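Local coordinates for putative flavoprotein decarboxylase (Streptomyces olivoviridis, PDB 6JLS) that binds flavin mononucleotide and acts as an FMN-dependent cysteine decarboxylase in the biosynthesis of thioviridamide, at residues Q16-M21 and V44-V49. Numbering follows the deposited sequence.
Sequences QLTLTM and VGRLHV
Met21 and Val49, level with each other on neighbouring parallel strands, illustrate how a beta-alpha-beta unit closes. Followed outward, Met21 CB lies 3.7 Å from His48 O, the carbonyl that accepts the hydrogen bond of Met21 N at 2.7 Å. CG stands anti to the backbone N (chi1 169°), and CG and SD carry the chain on, with no close partner on 44-49, until the bend at chi3 (24°) turns CE toward the side chains of the neighbouring strand. There the methyl meets Val49 CG2 at 3.5 Å and Leu47 CD1 at 3.8 Å. Leu47 CD1 also touches Leu19 CD2; crossover helix 32-40 (Ala36, Leu39) and helix 182-193 (Phe185, Leu189) share the cover of this apolar face.

The other face is more polar. The His48 ring presents its edge to the Thr18 methyl CG2, 3.7 Å from His48 CD2, and to Thr20 OG1. That hydroxyl is hydrogen-bonded to Ser93, while His48 ND1 accepts a hydrogen bond from Ser71 N; a neutral ring would then probably carry its proton on NE2, buried without a partner in the model.

Between the faces, Leu17 O receives Arg46 N and, weakly, Gly45 N, Leu19 N reaches Arg46 O, and Leu19 O takes His48 N at 2.9 Å. Main-chain bonds thus set the register in this Rossmann-like flavoprotein sheet, while apolar side chains touch across the strands and form the surface on which both helices pack.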
ATOM      1  N   GLN A  16      29.364   1.405 -36.727  1.00 71.82           N
ATOM      2  CA  GLN A  16      28.996   2.792 -36.484  1.00 74.29           C
ATOM      3  C   GLN A  16      27.486   2.974 -36.375  1.00 71.39           C
ATOM      4  O   GLN A  16      26.989   4.101 -36.462  1.00 73.91           O
ATOM      5  CB  GLN A  16      29.561   3.673 -37.596  1.00 81.20           C
ATOM      6  CG  GLN A  16      31.038   3.969 -37.444  1.00 92.50           C
ATOM      7  CD  GLN A  16      31.281   5.079 -36.449  1.00102.67           C
ATOM      8  OE1 GLN A  16      30.850   6.213 -36.660  1.00106.70           O
ATOM      9  NE2 GLN A  16      31.954   4.761 -35.347  1.00102.94           N
ATOM     10  N   LEU A  17      26.750   1.887 -36.170  1.00 62.75           N
ATOM     11  CA  LEU A  17      25.298   1.902 -36.241  1.00 52.45           C
ATOM     12  C   LEU A  17      24.674   1.986 -34.852  1.00 52.99           C
ATOM     13  O   LEU A  17      25.178   1.399 -33.889  1.00 50.88           O
ATOM     14  CB  LEU A  17      24.797   0.652 -36.961  1.00 44.07           C
ATOM     15  CG  LEU A  17      25.300   0.488 -38.397  1.00 52.55           C
ATOM     16  CD1 LEU A  17      24.697  -0.747 -39.063  1.00 53.88           C
ATOM     17  CD2 LEU A  17      24.980   1.742 -39.192  1.00 53.79           C
ATOM     18  N   THR A  18      23.573   2.722 -34.760  1.00 51.84           N
ATOM     19  CA  THR A  18      22.706   2.740 -33.588  1.00 51.57           C
ATOM     20  C   THR A  18      21.415   2.012 -33.942  1.00 51.55           C
ATOM     21  O   THR A  18      20.652   2.482 -34.794  1.00 61.56           O
ATOM     22  CB  THR A  18      22.400   4.174 -33.150  1.00 49.22           C
ATOM     23  OG1 THR A  18      23.609   4.827 -32.751  1.00 55.10           O
ATOM     24  CG2 THR A  18      21.420   4.186 -31.993  1.00 39.56           C
ATOM     25  N   LEU A  19      21.166   0.878 -33.294  1.00 42.58           N
ATOM     26  CA  LEU A  19      19.966   0.095 -33.552  1.00 43.07           C
ATOM     27  C   LEU A  19      19.080   0.037 -32.314  1.00 44.51           C
ATOM     28  O   LEU A  19      19.552  -0.256 -31.209  1.00 47.40           O
ATOM     29  CB  LEU A  19      20.319  -1.326 -33.998  1.00 43.95           C
ATOM     30  CG  LEU A  19      19.109  -2.172 -34.400  1.00 47.47           C
ATOM     31  CD1 LEU A  19      19.406  -2.976 -35.645  1.00 50.58           C
ATOM     32  CD2 LEU A  19      18.656  -3.095 -33.273  1.00 54.76           C
ATOM     33  N   THR A  20      17.791   0.289 -32.501  1.00 39.48           N
ATOM     34  CA  THR A  20      16.814   0.169 -31.429  1.00 38.16           C
ATOM     35  C   THR A  20      15.934  -1.048 -31.679  1.00 38.04           C
ATOM     36  O   THR A  20      15.300  -1.161 -32.736  1.00 40.31           O
ATOM     37  CB  THR A  20      15.969   1.434 -31.308  1.00 39.19           C
ATOM     38  OG1 THR A  20      16.818   2.529 -30.921  1.00 46.36           O
ATOM     39  CG2 THR A  20      14.876   1.253 -30.268  1.00 26.63           C
ATOM     40  N   MET A  21      15.903  -1.943 -30.696  1.00 35.60           N
ATOM     41  CA  MET A  21      15.127  -3.175 -30.693  1.00 29.90           C
ATOM     42  C   MET A  21      13.881  -2.994 -29.820  1.00 34.00           C
ATOM     43  O   MET A  21      13.990  -2.592 -28.652  1.00 36.19           O
ATOM     44  CB  MET A  21      16.018  -4.304 -30.165  1.00 26.06           C
ATOM     45  CG  MET A  21      15.340  -5.609 -29.841  1.00 49.59           C
ATOM     46  SD  MET A  21      16.546  -6.912 -29.388  1.00 55.50           S
ATOM     47  CE  MET A  21      17.929  -5.942 -28.826  1.00 45.05           C
ATOM     48  N   VAL A  44      27.450  -4.048 -33.873  1.00 86.94           N
ATOM     49  CA  VAL A  44      26.544  -2.955 -33.538  1.00 73.22           C
ATOM     50  C   VAL A  44      27.181  -2.059 -32.484  1.00 67.82           C
ATOM     51  O   VAL A  44      27.676  -2.531 -31.453  1.00 65.35           O
ATOM     52  CB  VAL A  44      25.179  -3.499 -33.093  1.00 63.99           C
ATOM     53  CG1 VAL A  44      24.210  -2.353 -32.867  1.00 51.85           C
ATOM     54  CG2 VAL A  44      24.635  -4.459 -34.140  1.00 58.78           C
ATOM     55  N   GLY A  45      27.182  -0.754 -32.758  1.00 62.39           N
ATOM     56  CA  GLY A  45      27.825   0.234 -31.918  1.00 53.13           C
ATOM     57  C   GLY A  45      26.998   0.662 -30.727  1.00 56.28           C
ATOM     58  O   GLY A  45      27.469   0.578 -29.593  1.00 64.31           O
ATOM     59  N   ARG A  46      25.778   1.145 -30.966  1.00 51.08           N
ATOM     60  CA  ARG A  46      24.826   1.467 -29.913  1.00 46.46           C
ATOM     61  C   ARG A  46      23.611   0.579 -30.075  1.00 55.04           C
ATOM     62  O   ARG A  46      23.051   0.479 -31.170  1.00 56.47           O
ATOM     63  CB  ARG A  46      24.373   2.919 -29.957  1.00 52.29           C
ATOM     64  CG  ARG A  46      25.378   3.886 -29.461  1.00 71.36           C
ATOM     65  CD  ARG A  46      24.885   4.589 -28.223  1.00 80.20           C
ATOM     66  NE  ARG A  46      25.978   5.333 -27.612  1.00 88.79           N
ATOM     67  CZ  ARG A  46      26.780   4.833 -26.677  1.00 86.72           C
ATOM     68  NH1 ARG A  46      26.598   3.597 -26.238  1.00 79.06           N
ATOM     69  NH2 ARG A  46      27.759   5.570 -26.174  1.00 92.12           N
ATOM     70  N   LEU A  47      23.191  -0.044 -28.983  1.00 51.25           N
ATOM     71  CA  LEU A  47      21.979  -0.843 -28.960  1.00 44.17           C
ATOM     72  C   LEU A  47      21.040  -0.248 -27.929  1.00 47.27           C
ATOM     73  O   LEU A  47      21.453   0.007 -26.795  1.00 44.81           O
ATOM     74  CB  LEU A  47      22.291  -2.293 -28.620  1.00 48.58           C
ATOM     75  CG  LEU A  47      21.111  -3.252 -28.601  1.00 49.44           C
ATOM     76  CD1 LEU A  47      20.478  -3.327 -29.984  1.00 47.44           C
ATOM     77  CD2 LEU A  47      21.622  -4.606 -28.142  1.00 47.31           C
ATOM     78  N   HIS A  48      19.791   0.005 -28.331  1.00 48.59           N
ATOM     79  CA  HIS A  48      18.718   0.372 -27.412  1.00 39.37           C
ATOM     80  C   HIS A  48      17.610  -0.671 -27.455  1.00 38.89           C
ATOM     81  O   HIS A  48      17.368  -1.301 -28.490  1.00 41.91           O
ATOM     82  CB  HIS A  48      18.107   1.724 -27.756  1.00 42.38           C
ATOM     83  CG  HIS A  48      19.091   2.844 -27.811  1.00 46.82           C
ATOM     84  ND1 HIS A  48      19.694   3.362 -26.685  1.00 47.44           N
ATOM     85  CD2 HIS A  48      19.546   3.573 -28.854  1.00 45.85           C
ATOM     86  CE1 HIS A  48      20.489   4.354 -27.035  1.00 47.27           C
ATOM     87  NE2 HIS A  48      20.417   4.505 -28.345  1.00 51.04           N
ATOM     88  N   VAL A  49      16.904  -0.822 -26.338  1.00 35.00           N
ATOM     89  CA  VAL A  49      15.791  -1.759 -26.240  1.00 36.61           C
ATOM     90  C   VAL A  49      14.626  -1.053 -25.570  1.00 41.41           C
ATOM     91  O   VAL A  49      14.814  -0.353 -24.567  1.00 39.19           O
ATOM     92  CB  VAL A  49      16.161  -3.034 -25.458  1.00 42.92           C
ATOM     93  CG1 VAL A  49      14.962  -3.965 -25.379  1.00 37.48           C
ATOM     94  CG2 VAL A  49      17.314  -3.737 -26.130  1.00 54.38           C
TER